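Local atomic coordinates of extracellular solute-binding protein family 1 (PDB entry 5IXP), a protein that probably captures a solute outside the cell and hands it to an ABC transporter, as extracellular solute-binding proteins of family 1 do. Residues 10-15 with 271-276; 39-44 with 57-62; 43-48 with 63-68; 99-102 with 106-109. All blocks are in the same frame, centred on the assembly; numbering follows the deposited sequence.

Interaction 1: residues 10-15 with 271-276; sequences NEFGYS and GGSYLT
Phe-12 and Tyr-14, the two loop residues that touch strand 271-276, are joined through Gly-13, whose N donates to Glu-11 OE2 over 2.8 Å. The bond is fairly straight, 152° at the hydrogen, and uses the anti lone pair of OE2; because OE1 of the same carboxylate forms a salt bridge with Arg-34, both oxygens of Glu-11 are occupied and the turn is tied from outside. The contact itself is apolar. Phe-12 presents the far end of its ring, with CZ 3.9 Å from Ser-273 CB and CE2 4.1 Å from Leu-275 CD2. Tyr-14 meets Leu-275 head-on from the opposite direction, its OH lying 3.7 Å from CD1 and CE1 slightly farther from the same methyl. Leu-275 reaches them because CG stands anti to its carbonyl carbon (chi1 -55°), which carries the end of the side chain nearer the loop than its first bond would suggest. Within the loop, Phe-12 CB lies 3.9 Å above the centre of the Tyr-14 ring, with Tyr-14 CZ at the edge of the Phe-12 ring. Replacing Leu-275 by an alanine would probably open a gap beside Phe-12 CE2 and Tyr-14 OH, and also against Ala-291 and Leu-294 of helix 284-294. Strand 269-276 pairs antiparallel with 58-62 and with 108-121, so the strand order 28-34, 2-8, 58-62, 269-276, 108-121 is that of a type II periplasmic-binding-protein lobe, and here the loop linking its first strand to its first helix packs on the antiparallel strand.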
loop_
_atom_site.group_PDB
_atom_site.type_symbol
_atom_site.label_atom_id
_atom_site.label_comp_id
_atom_site.label_asym_id
_atom_site.label_seq_id
_atom_site.Cartn_x
_atom_site.Cartn_y
_atom_site.Cartn_z
ATOM N N ASN A 10 -7.583 8.223 -10.204
ATOM C CA ASN A 10 -7.233 9.219 -9.194
ATOM C C ASN A 10 -6.294 10.237 -9.831
ATOM O O ASN A 10 -6.523 10.635 -10.975
ATOM C CB ASN A 10 -6.630 8.553 -7.954
ATOM C CG ASN A 10 -7.639 7.668 -7.220
ATOM O OD1 ASN A 10 -8.847 7.938 -7.233
ATOM N ND2 ASN A 10 -7.148 6.610 -6.579
ATOM N N GLU A 11 -5.233 10.660 -9.151
ATOM C CA GLU A 11 -4.359 11.694 -9.714
ATOM C C GLU A 11 -2.917 11.198 -9.758
ATOM O O GLU A 11 -2.195 11.255 -8.752
ATOM C CB GLU A 11 -4.464 12.999 -8.930
ATOM C CG GLU A 11 -3.628 14.118 -9.560
ATOM C CD GLU A 11 -3.945 14.307 -11.043
ATOM O OE1 GLU A 11 -5.020 14.863 -11.359
ATOM O OE2 GLU A 11 -3.136 13.873 -11.893
ATOM N N PHE A 12 -2.486 10.751 -10.941
ATOM C CA PHE A 12 -1.099 10.347 -11.120
ATOM C C PHE A 12 -0.145 11.533 -11.214
ATOM O O PHE A 12 1.069 11.339 -11.089
ATOM C CB PHE A 12 -0.970 9.455 -12.362
ATOM C CG PHE A 12 -1.262 8.003 -12.081
ATOM C CD1 PHE A 12 -2.471 7.631 -11.538
ATOM C CD2 PHE A 12 -0.321 7.019 -12.345
ATOM C CE1 PHE A 12 -2.754 6.300 -11.261
ATOM C CE2 PHE A 12 -0.588 5.682 -12.071
ATOM C CZ PHE A 12 -1.815 5.326 -11.515
ATOM N N GLY A 13 -0.655 12.745 -11.413
ATOM C CA GLY A 13 0.218 13.904 -11.482
ATOM C C GLY A 13 1.003 14.025 -12.768
ATOM O O GLY A 13 2.028 14.715 -12.795
ATOM N N TYR A 14 0.535 13.400 -13.849
ATOM C CA TYR A 14 1.292 13.308 -15.095
ATOM C C TYR A 14 1.011 14.438 -16.086
ATOM O O TYR A 14 1.662 14.484 -17.135
ATOM C CB TYR A 14 0.989 11.982 -15.795
ATOM C CG TYR A 14 1.598 10.741 -15.183
ATOM C CD1 TYR A 14 1.229 9.481 -15.647
ATOM C CD2 TYR A 14 2.578 10.821 -14.180
ATOM C CE1 TYR A 14 1.788 8.324 -15.126
ATOM C CE2 TYR A 14 3.143 9.655 -13.642
ATOM C CZ TYR A 14 2.739 8.412 -14.130
ATOM O OH TYR A 14 3.282 7.248 -13.630
ATOM N N SER A 15 0.061 15.332 -15.807
ATOM C CA SER A 15 -0.391 16.267 -16.846
ATOM C C SER A 15 0.762 17.074 -17.446
ATOM O O SER A 15 0.872 17.199 -18.675
ATOM C CB SER A 15 -1.459 17.208 -16.290
ATOM O OG SER A 15 -2.641 16.483 -15.983
ATOM N N GLY A 271 0.126 0.195 -0.791
ATOM C CA GLY A 271 -0.318 0.925 -1.969
ATOM C C GLY A 271 0.789 1.172 -2.974
ATOM O O GLY A 271 1.892 0.623 -2.902
ATOM N N GLY A 272 0.477 2.040 -3.931
ATOM C CA GLY A 272 1.360 2.310 -5.047
ATOM C C GLY A 272 0.920 1.559 -6.294
ATOM O O GLY A 272 0.152 0.594 -6.243
ATOM N N SER A 273 1.409 2.012 -7.446
ATOM C CA SER A 273 0.869 1.520 -8.705
ATOM C C SER A 273 1.995 1.191 -9.681
ATOM O O SER A 273 3.183 1.267 -9.354
ATOM C CB SER A 273 -0.102 2.537 -9.323
ATOM O OG SER A 273 -1.215 2.750 -8.471
ATOM N N TYR A 274 1.581 0.794 -10.888
ATOM C CA TYR A 274 2.447 0.361 -11.976
ATOM C C TYR A 274 1.842 0.827 -13.289
ATOM O O TYR A 274 0.623 0.970 -13.410
ATOM C CB TYR A 274 2.605 -1.190 -12.046
ATOM C CG TYR A 274 3.311 -1.758 -10.856
ATOM C CD1 TYR A 274 2.617 -2.042 -9.692
ATOM C CD2 TYR A 274 4.676 -1.979 -10.883
ATOM C CE1 TYR A 274 3.261 -2.535 -8.584
ATOM C CE2 TYR A 274 5.343 -2.488 -9.766
ATOM C CZ TYR A 274 4.628 -2.765 -8.630
ATOM O OH TYR A 274 5.265 -3.254 -7.515
ATOM N N LEU A 275 2.703 1.071 -14.265
ATOM C CA LEU A 275 2.277 1.243 -15.648
ATOM C C LEU A 275 2.530 -0.056 -16.401
ATOM O O LEU A 275 3.625 -0.627 -16.315
ATOM C CB LEU A 275 3.011 2.411 -16.311
ATOM C CG LEU A 275 2.906 3.755 -15.564
ATOM C CD1 LEU A 275 3.597 4.844 -16.383
ATOM C CD2 LEU A 275 1.456 4.127 -15.296
ATOM N N THR A 276 1.512 -0.535 -17.117
ATOM C CA THR A 276 1.603 -1.775 -17.881
ATOM C C THR A 276 1.273 -1.493 -19.340
ATOM O O THR A 276 0.654 -0.480 -19.671
ATOM C CB THR A 276 0.647 -2.859 -17.353
ATOM O OG1 THR A 276 -0.719 -2.497 -17.652
ATOM C CG2 THR A 276 0.826 -3.057 -15.845
#

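Interaction 2: residues 39-44 with 57-62; sequences DEHIKN and DIEAME
His-41 reaches from helix 38-51 to the backbone of strand 58-62, where NE2 donates to Ala-60 O over 2.8 Å. The N-H points well at its acceptor (160°), and the oxygen lies at the ring edge, only 13° out of the ring plane, although the donor is tilted from the plane of the carbonyl. CG anti to the backbone N (chi1 176°) carries the imidazole toward the strand. This edge is the close-fitting part: the hydrogen bond fixes how the ring is turned, and the ring of Phe-9 also meets that of His-41.

The side toward Glu-59 is looser and is filled by a water. Glu-59 OE1 stays 4.0 Å from His-41 NE2, too far for a salt bridge, with the ring and carboxylate planes steeply inclined to each other. One water spans the space, donating to His-41 O at 3.0 Å and to Glu-59 OE1 at 2.9 Å, while its oxygen sits over one face of the imidazole, offset toward the rim. Glu-59 OE2 accepts from Ala-56 N, which holds the carboxylate in place; the carboxylate's negative charge could favour a protonated imidazole, whose charge state is not seen. All three protein residues are buried. The arrangement belongs to a beta-alpha-beta crossover, in which helix 38-51 links parallel strands 28-34 and 58-62 across the intervening strand 2-8.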
loop_
_atom_site.group_PDB
_atom_site.type_symbol
_atom_site.label_atom_id
_atom_site.label_comp_id
_atom_site.label_asym_id
_atom_site.label_seq_id
_atom_site.Cartn_x
_atom_site.Cartn_y
_atom_site.Cartn_z
ATOM N N ASP A 39 -13.046 1.789 -9.317
ATOM C CA ASP A 39 -13.746 0.544 -9.630
ATOM C C ASP A 39 -14.066 0.454 -11.117
ATOM O O ASP A 39 -14.015 -0.633 -11.706
ATOM C CB ASP A 39 -15.026 0.415 -8.805
ATOM C CG ASP A 39 -14.756 0.138 -7.332
ATOM O OD1 ASP A 39 -13.683 -0.415 -6.994
ATOM O OD2 ASP A 39 -15.632 0.465 -6.507
ATOM N N GLU A 40 -14.396 1.583 -11.753
ATOM C CA GLU A 40 -14.692 1.485 -13.175
ATOM C C GLU A 40 -13.436 1.350 -14.010
ATOM O O GLU A 40 -13.473 0.708 -15.064
ATOM C CB GLU A 40 -15.523 2.666 -13.635
ATOM C CG GLU A 40 -16.985 2.264 -13.655
ATOM C CD GLU A 40 -17.870 3.416 -13.461
ATOM O OE1 GLU A 40 -17.321 4.486 -13.134
ATOM O OE2 GLU A 40 -19.095 3.257 -13.635
ATOM N N HIS A 41 -12.325 1.931 -13.561
ATOM C CA HIS A 41 -11.050 1.674 -14.222
ATOM C C HIS A 41 -10.737 0.180 -14.228
ATOM O O HIS A 41 -10.362 -0.390 -15.262
ATOM C CB HIS A 41 -9.943 2.464 -13.526
ATOM C CG HIS A 41 -8.580 2.200 -14.082
ATOM N ND1 HIS A 41 -8.033 2.953 -15.102
ATOM C CD2 HIS A 41 -7.657 1.259 -13.768
ATOM C CE1 HIS A 41 -6.826 2.491 -15.385
ATOM N NE2 HIS A 41 -6.574 1.461 -14.590
ATOM N N ILE A 42 -10.912 -0.474 -13.075
ATOM C CA ILE A 42 -10.709 -1.921 -12.970
ATOM C C ILE A 42 -11.662 -2.674 -13.890
ATOM O O ILE A 42 -11.261 -3.601 -14.604
ATOM C CB ILE A 42 -10.907 -2.382 -11.516
ATOM C CG1 ILE A 42 -9.800 -1.873 -10.618
ATOM C CG2 ILE A 42 -11.026 -3.899 -11.449
ATOM C CD1 ILE A 42 -10.192 -1.942 -9.175
ATOM N N LYS A 43 -12.948 -2.316 -13.850
ATOM C CA LYS A 43 -13.929 -3.001 -14.686
ATOM C C LYS A 43 -13.605 -2.842 -16.166
ATOM O O LYS A 43 -13.739 -3.796 -16.941
ATOM C CB LYS A 43 -15.332 -2.476 -14.391
ATOM C CG LYS A 43 -15.940 -3.014 -13.113
ATOM C CD LYS A 43 -17.426 -2.713 -13.078
ATOM C CE LYS A 43 -17.797 -1.925 -11.843
ATOM N NZ LYS A 43 -17.541 -2.697 -10.591
ATOM N N ASN A 44 -13.184 -1.643 -16.581
ATOM C CA ASN A 44 -12.772 -1.451 -17.969
ATOM C C ASN A 44 -11.614 -2.369 -18.303
ATOM O O ASN A 44 -11.587 -3.001 -19.362
ATOM C CB ASN A 44 -12.345 -0.006 -18.217
ATOM C CG ASN A 44 -13.484 0.967 -18.099
ATOM O OD1 ASN A 44 -14.649 0.591 -18.204
ATOM N ND2 ASN A 44 -13.151 2.242 -17.909
ATOM N N ASP A 57 -2.961 2.056 -24.499
ATOM C CA ASP A 57 -1.612 1.557 -24.753
ATOM C C ASP A 57 -0.832 1.384 -23.463
ATOM O O ASP A 57 -0.007 0.467 -23.356
ATOM C CB ASP A 57 -0.863 2.500 -25.688
ATOM C CG ASP A 57 -1.544 2.630 -27.026
ATOM O OD1 ASP A 57 -1.457 1.673 -27.824
ATOM O OD2 ASP A 57 -2.173 3.684 -27.267
ATOM N N ILE A 58 -1.043 2.273 -22.490
ATOM C CA ILE A 58 -0.491 2.125 -21.144
ATOM C C ILE A 58 -1.671 2.066 -20.191
ATOM O O ILE A 58 -2.502 2.983 -20.176
ATOM C CB ILE A 58 0.452 3.288 -20.773
ATOM C CG1 ILE A 58 1.665 3.318 -21.711
ATOM C CG2 ILE A 58 0.912 3.166 -19.289
ATOM C CD1 ILE A 58 2.510 4.622 -21.593
ATOM N N GLU A 59 -1.751 0.998 -19.400
ATOM C CA GLU A 59 -2.809 0.825 -18.406
ATOM C C GLU A 59 -2.199 0.874 -17.012
ATOM O O GLU A 59 -1.345 0.040 -16.677
ATOM C CB GLU A 59 -3.558 -0.502 -18.606
ATOM C CG GLU A 59 -4.464 -0.545 -19.851
ATOM C CD GLU A 59 -5.822 0.122 -19.634
ATOM O OE1 GLU A 59 -6.102 0.538 -18.498
ATOM O OE2 GLU A 59 -6.615 0.219 -20.605
ATOM N N ALA A 60 -2.667 1.815 -16.189
ATOM C CA ALA A 60 -2.207 1.869 -14.811
ATOM C C ALA A 60 -2.880 0.778 -13.989
ATOM O O ALA A 60 -4.036 0.411 -14.219
ATOM C CB ALA A 60 -2.483 3.233 -14.177
HETATM N N MSE A 61 -2.138 0.276 -13.013
HETATM C CA MSE A 61 -2.576 -0.833 -12.177
HETATM C C MSE A 61 -2.103 -0.592 -10.753
HETATM O O MSE A 61 -0.904 -0.366 -10.530
HETATM C CB MSE A 61 -2.001 -2.144 -12.714
HETATM C CG MSE A 61 -2.867 -3.337 -12.554
HETATM SE SE MSE A 61 -2.312 -4.659 -13.809
HETATM C CE MSE A 61 -3.348 -4.280 -15.387
ATOM N N GLU A 62 -3.022 -0.638 -9.789
ATOM C CA GLU A 62 -2.617 -0.564 -8.392
ATOM C C GLU A 62 -2.044 -1.907 -7.944
ATOM O O GLU A 62 -2.431 -2.978 -8.439
ATOM C CB GLU A 62 -3.792 -0.161 -7.491
ATOM C CG GLU A 62 -3.387 0.699 -6.291
ATOM C CD GLU A 62 -3.283 -0.078 -4.979
ATOM O OE1 GLU A 62 -3.656 -1.263 -4.942
ATOM O OE2 GLU A 62 -2.839 0.505 -3.974
HETATM O O HOH W 1 -8.851 0.725 -17.615
#

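Interaction 3: residues 43-48 with 63-68; sequences KNLETN and VSWIYK
Lys-68 sets its CG anti to the backbone N (chi1 178°) and stays extended to its end, while Glu-46 places CG anti to its carbonyl carbon (chi1 -59°) and is also extended beyond it; the two chains cross at about a right angle and meet at their charged ends. The setting is the alpha/beta lobe of a periplasmic binding protein: helix 38-51 carries Glu-46, and Lys-68 lies on the short helix 66-70 that follows strand 58-62. Lys-68 NZ stands 2.8 Å from Glu-46 OE2 but 3.9 Å from OE1, so the salt bridge engages a single carboxylate oxygen. Its hydrogen-bond geometry is weak despite the short distance, which suggests attraction of charge more than a well-directed N-H. Both residues are partly exposed. An alanine in place of Glu-46 would probably leave the ammonium of Lys-68 without this mate and its long chain freer to swing. Deeper in, Leu-45 CD2 comes within 4.3 Å of Trp-65 CE3; since each of these residues has a second conformer, that touch is less certain than the salt bridge. Trp-65 also packs on Val-38 and Ile-42 of helix 38-51, and Leu-45 on Glu-59 and Met-61 of strand 58-62. Within helix 38-51, Lys-43 O accepts twice from one residue: Thr-47 N at 2.8 Å and Thr-47 OG1 at 2.9 Å approach it from opposite faces of its carbonyl plane, the hydroxyl 37° out of that plane.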
loop_
_atom_site.group_PDB
_atom_site.type_symbol
_atom_site.label_atom_id
_atom_site.label_comp_id
_atom_site.label_asym_id
_atom_site.label_seq_id
_atom_site.Cartn_x
_atom_site.Cartn_y
_atom_site.Cartn_z
ATOM N N LYS A 43 -12.948 -2.316 -13.850
ATOM C CA LYS A 43 -13.929 -3.001 -14.686
ATOM C C LYS A 43 -13.605 -2.842 -16.166
ATOM O O LYS A 43 -13.739 -3.796 -16.941
ATOM C CB LYS A 43 -15.332 -2.476 -14.391
ATOM C CG LYS A 43 -15.940 -3.014 -13.113
ATOM C CD LYS A 43 -17.426 -2.713 -13.078
ATOM C CE LYS A 43 -17.797 -1.925 -11.843
ATOM N NZ LYS A 43 -17.541 -2.697 -10.591
ATOM N N ASN A 44 -13.184 -1.643 -16.581
ATOM C CA ASN A 44 -12.772 -1.451 -17.969
ATOM C C ASN A 44 -11.614 -2.369 -18.303
ATOM O O ASN A 44 -11.587 -3.001 -19.362
ATOM C CB ASN A 44 -12.345 -0.006 -18.217
ATOM C CG ASN A 44 -13.484 0.967 -18.099
ATOM O OD1 ASN A 44 -14.649 0.591 -18.204
ATOM N ND2 ASN A 44 -13.151 2.242 -17.909
ATOM N N LEU A 45 -10.622 -2.409 -17.413
ATOM C CA LEU A 45 -9.478 -3.300 -17.549
ATOM C C LEU A 45 -9.934 -4.730 -17.801
ATOM O O LEU A 45 -9.560 -5.356 -18.800
ATOM C CB LEU A 45 -8.646 -3.213 -16.272
ATOM C CG LEU A 45 -7.136 -3.360 -16.284
ATOM C CD1 LEU A 45 -6.547 -2.550 -17.420
ATOM C CD2 LEU A 45 -6.628 -2.867 -14.946
ATOM N N GLU A 46 -10.765 -5.251 -16.897
ATOM C CA GLU A 46 -11.237 -6.626 -17.005
ATOM C C GLU A 46 -12.017 -6.834 -18.292
ATOM O O GLU A 46 -11.795 -7.811 -19.018
ATOM C CB GLU A 46 -12.112 -6.981 -15.800
ATOM C CG GLU A 46 -11.423 -6.857 -14.476
ATOM C CD GLU A 46 -12.319 -7.258 -13.322
ATOM O OE1 GLU A 46 -13.524 -7.482 -13.558
ATOM O OE2 GLU A 46 -11.818 -7.349 -12.180
ATOM N N THR A 47 -12.938 -5.918 -18.588
ATOM C CA THR A 47 -13.804 -6.081 -19.749
ATOM C C THR A 47 -13.019 -6.002 -21.048
ATOM O O THR A 47 -13.244 -6.800 -21.970
ATOM C CB THR A 47 -14.901 -5.017 -19.731
ATOM O OG1 THR A 47 -15.718 -5.202 -18.570
ATOM C CG2 THR A 47 -15.760 -5.124 -20.978
ATOM N N ASN A 48 -12.097 -5.044 -21.138
ATOM C CA ASN A 48 -11.366 -4.818 -22.375
ATOM C C ASN A 48 -10.306 -5.887 -22.594
ATOM O O ASN A 48 -10.059 -6.293 -23.734
ATOM C CB ASN A 48 -10.740 -3.424 -22.350
ATOM C CG ASN A 48 -11.782 -2.332 -22.348
ATOM O OD1 ASN A 48 -12.945 -2.583 -22.664
ATOM N ND2 ASN A 48 -11.383 -1.121 -21.983
ATOM N N VAL A 63 -1.105 -1.843 -6.993
ATOM C CA VAL A 63 -0.410 -3.063 -6.597
ATOM C C VAL A 63 -1.374 -4.088 -6.012
ATOM O O VAL A 63 -1.128 -5.299 -6.103
ATOM C CB VAL A 63 0.739 -2.752 -5.616
ATOM C CG1 VAL A 63 0.197 -2.212 -4.283
ATOM C CG2 VAL A 63 1.608 -3.998 -5.425
ATOM N N SER A 64 -2.492 -3.648 -5.432
ATOM C CA SER A 64 -3.367 -4.651 -4.829
ATOM C C SER A 64 -4.149 -5.457 -5.860
ATOM O O SER A 64 -4.717 -6.494 -5.498
ATOM C CB SER A 64 -4.339 -4.013 -3.837
ATOM O OG SER A 64 -5.272 -3.188 -4.508
ATOM N N TRP A 65 -4.192 -5.008 -7.124
ATOM C CA TRP A 65 -4.867 -5.731 -8.203
ATOM C C TRP A 65 -3.936 -6.606 -9.019
ATOM O O TRP A 65 -4.413 -7.511 -9.711
ATOM C CB TRP A 65 -5.515 -4.786 -9.227
ATOM C CG TRP A 65 -6.135 -3.563 -8.732
ATOM C CD1 TRP A 65 -6.672 -3.353 -7.506
ATOM C CD2 TRP A 65 -6.291 -2.342 -9.464
ATOM N NE1 TRP A 65 -7.146 -2.070 -7.416
ATOM C CE2 TRP A 65 -6.926 -1.428 -8.609
ATOM C CE3 TRP A 65 -5.945 -1.934 -10.757
ATOM C CZ2 TRP A 65 -7.227 -0.132 -9.001
ATOM C CZ3 TRP A 65 -6.241 -0.654 -11.149
ATOM C CH2 TRP A 65 -6.885 0.239 -10.275
ATOM N N ILE A 66 -2.635 -6.306 -9.016
ATOM C CA ILE A 66 -1.747 -6.838 -10.045
ATOM C C ILE A 66 -1.607 -8.355 -9.948
ATOM O O ILE A 66 -1.272 -9.003 -10.953
ATOM C CB ILE A 66 -0.388 -6.113 -10.004
ATOM C CG1 ILE A 66 0.374 -6.344 -11.315
ATOM C CG2 ILE A 66 0.429 -6.525 -8.788
ATOM C CD1 ILE A 66 1.542 -5.389 -11.529
ATOM N N TYR A 67 -1.908 -8.946 -8.784
ATOM C CA TYR A 67 -1.885 -10.403 -8.655
ATOM C C TYR A 67 -2.774 -11.055 -9.707
ATOM O O TYR A 67 -2.415 -12.089 -10.280
ATOM C CB TYR A 67 -2.328 -10.826 -7.244
ATOM C CG TYR A 67 -3.824 -10.685 -6.986
ATOM C CD1 TYR A 67 -4.351 -9.513 -6.462
ATOM C CD2 TYR A 67 -4.708 -11.723 -7.276
ATOM C CE1 TYR A 67 -5.711 -9.370 -6.237
ATOM C CE2 TYR A 67 -6.076 -11.589 -7.061
ATOM C CZ TYR A 67 -6.570 -10.408 -6.540
ATOM O OH TYR A 67 -7.926 -10.259 -6.315
ATOM N N LYS A 68 -3.938 -10.456 -9.973
ATOM C CA LYS A 68 -4.881 -11.027 -10.926
ATOM C C LYS A 68 -4.322 -10.997 -12.342
ATOM O O LYS A 68 -4.639 -11.871 -13.155
ATOM C CB LYS A 68 -6.209 -10.271 -10.841
ATOM C CG LYS A 68 -7.275 -10.730 -11.823
ATOM C CD LYS A 68 -8.674 -10.365 -11.340
ATOM C CE LYS A 68 -9.707 -10.526 -12.459
ATOM N NZ LYS A 68 -11.069 -10.057 -12.059
#

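Interaction 4: residues 99-102 with 106-109; sequences ATTS and IIGY
Thr-100 and Ile-106 face each other as a single beta bridge, a non-hydrogen-bonded pair of antiparallel backbones with CA atoms 4.5 Å apart. Next to it, Ile-107 N donates to Ala-99 O over 3.0 Å, with 166° at the hydrogen. The same oxygen receives a CA-H...O contact from Ile-106 CA at 3.6 Å. Gly-108 sits where a CB would press tightly against Ala-99 CB, and its buried N has no partner. Among the side chains, those of Thr-100 and Ile-106 run alongside each other, OG1 being 3.7 Å from Ile-106 CG1, while that hydroxyl is hydrogen-bonded to Val-96 O. Ile-107 puts CG1 between its backbone N and carbonyl carbon (chi1 66°), bringing it to 3.6 Å from Ala-99 O. Thr-101 CG2 and Ile-107 CG2 touch more loosely, at 4.4 Å; the Thr-101 hydroxyl is bonded to Arg-105 N. The pair thus closes a short turn between helix 93-98 and strand 108-121, with helix 66-70 packed against it through Ile-66 on Ala-99 and Leu-70 on Thr-101 and Ile-107.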
loop_
_atom_site.group_PDB
_atom_site.type_symbol
_atom_site.label_atom_id
_atom_site.label_comp_id
_atom_site.label_asym_id
_atom_site.label_seq_id
_atom_site.Cartn_x
_atom_site.Cartn_y
_atom_site.Cartn_z
ATOM N N ALA A 99 5.636 -6.842 -9.607
ATOM C CA ALA A 99 5.149 -6.858 -10.982
ATOM C C ALA A 99 5.896 -7.873 -11.841
ATOM O O ALA A 99 5.894 -7.762 -13.074
ATOM C CB ALA A 99 5.248 -5.459 -11.603
ATOM N N THR A 100 6.534 -8.860 -11.215
ATOM C CA THR A 100 7.274 -9.904 -11.914
ATOM C C THR A 100 6.563 -11.234 -11.714
ATOM O O THR A 100 6.180 -11.575 -10.589
ATOM C CB THR A 100 8.716 -9.992 -11.407
ATOM O OG1 THR A 100 9.334 -8.712 -11.526
ATOM C CG2 THR A 100 9.527 -11.009 -12.220
ATOM N N THR A 101 6.381 -11.972 -12.806
ATOM C CA THR A 101 5.734 -13.271 -12.760
ATOM C C THR A 101 6.672 -14.309 -12.160
ATOM O O THR A 101 7.875 -14.090 -12.009
ATOM C CB THR A 101 5.336 -13.730 -14.157
ATOM O OG1 THR A 101 6.524 -13.971 -14.920
ATOM C CG2 THR A 101 4.484 -12.664 -14.850
ATOM N N SER A 102 6.102 -15.475 -11.849
ATOM C CA SER A 102 6.910 -16.583 -11.349
ATOM C C SER A 102 8.009 -16.960 -12.329
ATOM O O SER A 102 9.098 -17.367 -11.914
ATOM C CB SER A 102 6.019 -17.789 -11.067
ATOM O OG SER A 102 5.036 -17.470 -10.094
ATOM N N ILE A 106 8.337 -9.289 -16.620
ATOM C CA ILE A 106 8.070 -8.049 -15.897
ATOM C C ILE A 106 6.961 -7.321 -16.642
ATOM O O ILE A 106 7.155 -6.876 -17.780
ATOM C CB ILE A 106 9.326 -7.177 -15.768
ATOM C CG1 ILE A 106 10.408 -7.927 -14.986
ATOM C CG2 ILE A 106 8.987 -5.857 -15.085
ATOM C CD1 ILE A 106 11.740 -7.216 -14.964
ATOM N N ILE A 107 5.789 -7.195 -16.017
ATOM C CA ILE A 107 4.646 -6.636 -16.729
ATOM C C ILE A 107 4.335 -5.209 -16.323
ATOM O O ILE A 107 3.443 -4.593 -16.924
ATOM C CB ILE A 107 3.389 -7.515 -16.574
ATOM C CG1 ILE A 107 2.900 -7.547 -15.124
ATOM C CG2 ILE A 107 3.656 -8.931 -17.111
ATOM C CD1 ILE A 107 1.474 -8.120 -14.995
ATOM N N GLY A 108 5.042 -4.651 -15.350
ATOM C CA GLY A 108 4.777 -3.285 -14.929
ATOM C C GLY A 108 6.029 -2.533 -14.531
ATOM O O GLY A 108 6.990 -3.103 -14.005
ATOM N N TYR A 109 5.997 -1.225 -14.787
ATOM C CA TYR A 109 6.986 -0.276 -14.294
ATOM C C TYR A 109 6.402 0.486 -13.108
ATOM O O TYR A 109 5.338 1.103 -13.230
ATOM C CB TYR A 109 7.383 0.707 -15.392
ATOM C CG TYR A 109 8.304 0.152 -16.455
ATOM C CD1 TYR A 109 9.220 -0.855 -16.157
ATOM C CD2 TYR A 109 8.292 0.672 -17.746
ATOM C CE1 TYR A 109 10.099 -1.341 -17.118
ATOM C CE2 TYR A 109 9.161 0.188 -18.724
ATOM C CZ TYR A 109 10.057 -0.820 -18.404
ATOM O OH TYR A 109 10.923 -1.296 -19.375
#

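From the N terminus, interaction 1 opens first, in the loop after strand 2-8, and closes last, at strand 269-276; the other three lie within that long excursion. Interactions 2 and 3 both leave from helix 38-51, share Lys-43 and Asn-44, and overlap in a staggered way, closing on strand 58-62 and on the segment running into helix 66-70; their centres are about 6 Å apart. Interaction 4 follows in series as a short turn before strand 108-121. Strand 269-276 lies between 58-62 and 108-121, so interactions 1, 2 and 4 all reach one sheet, while interactions 3 and 4 touch where helix 66-70 packs on the turn.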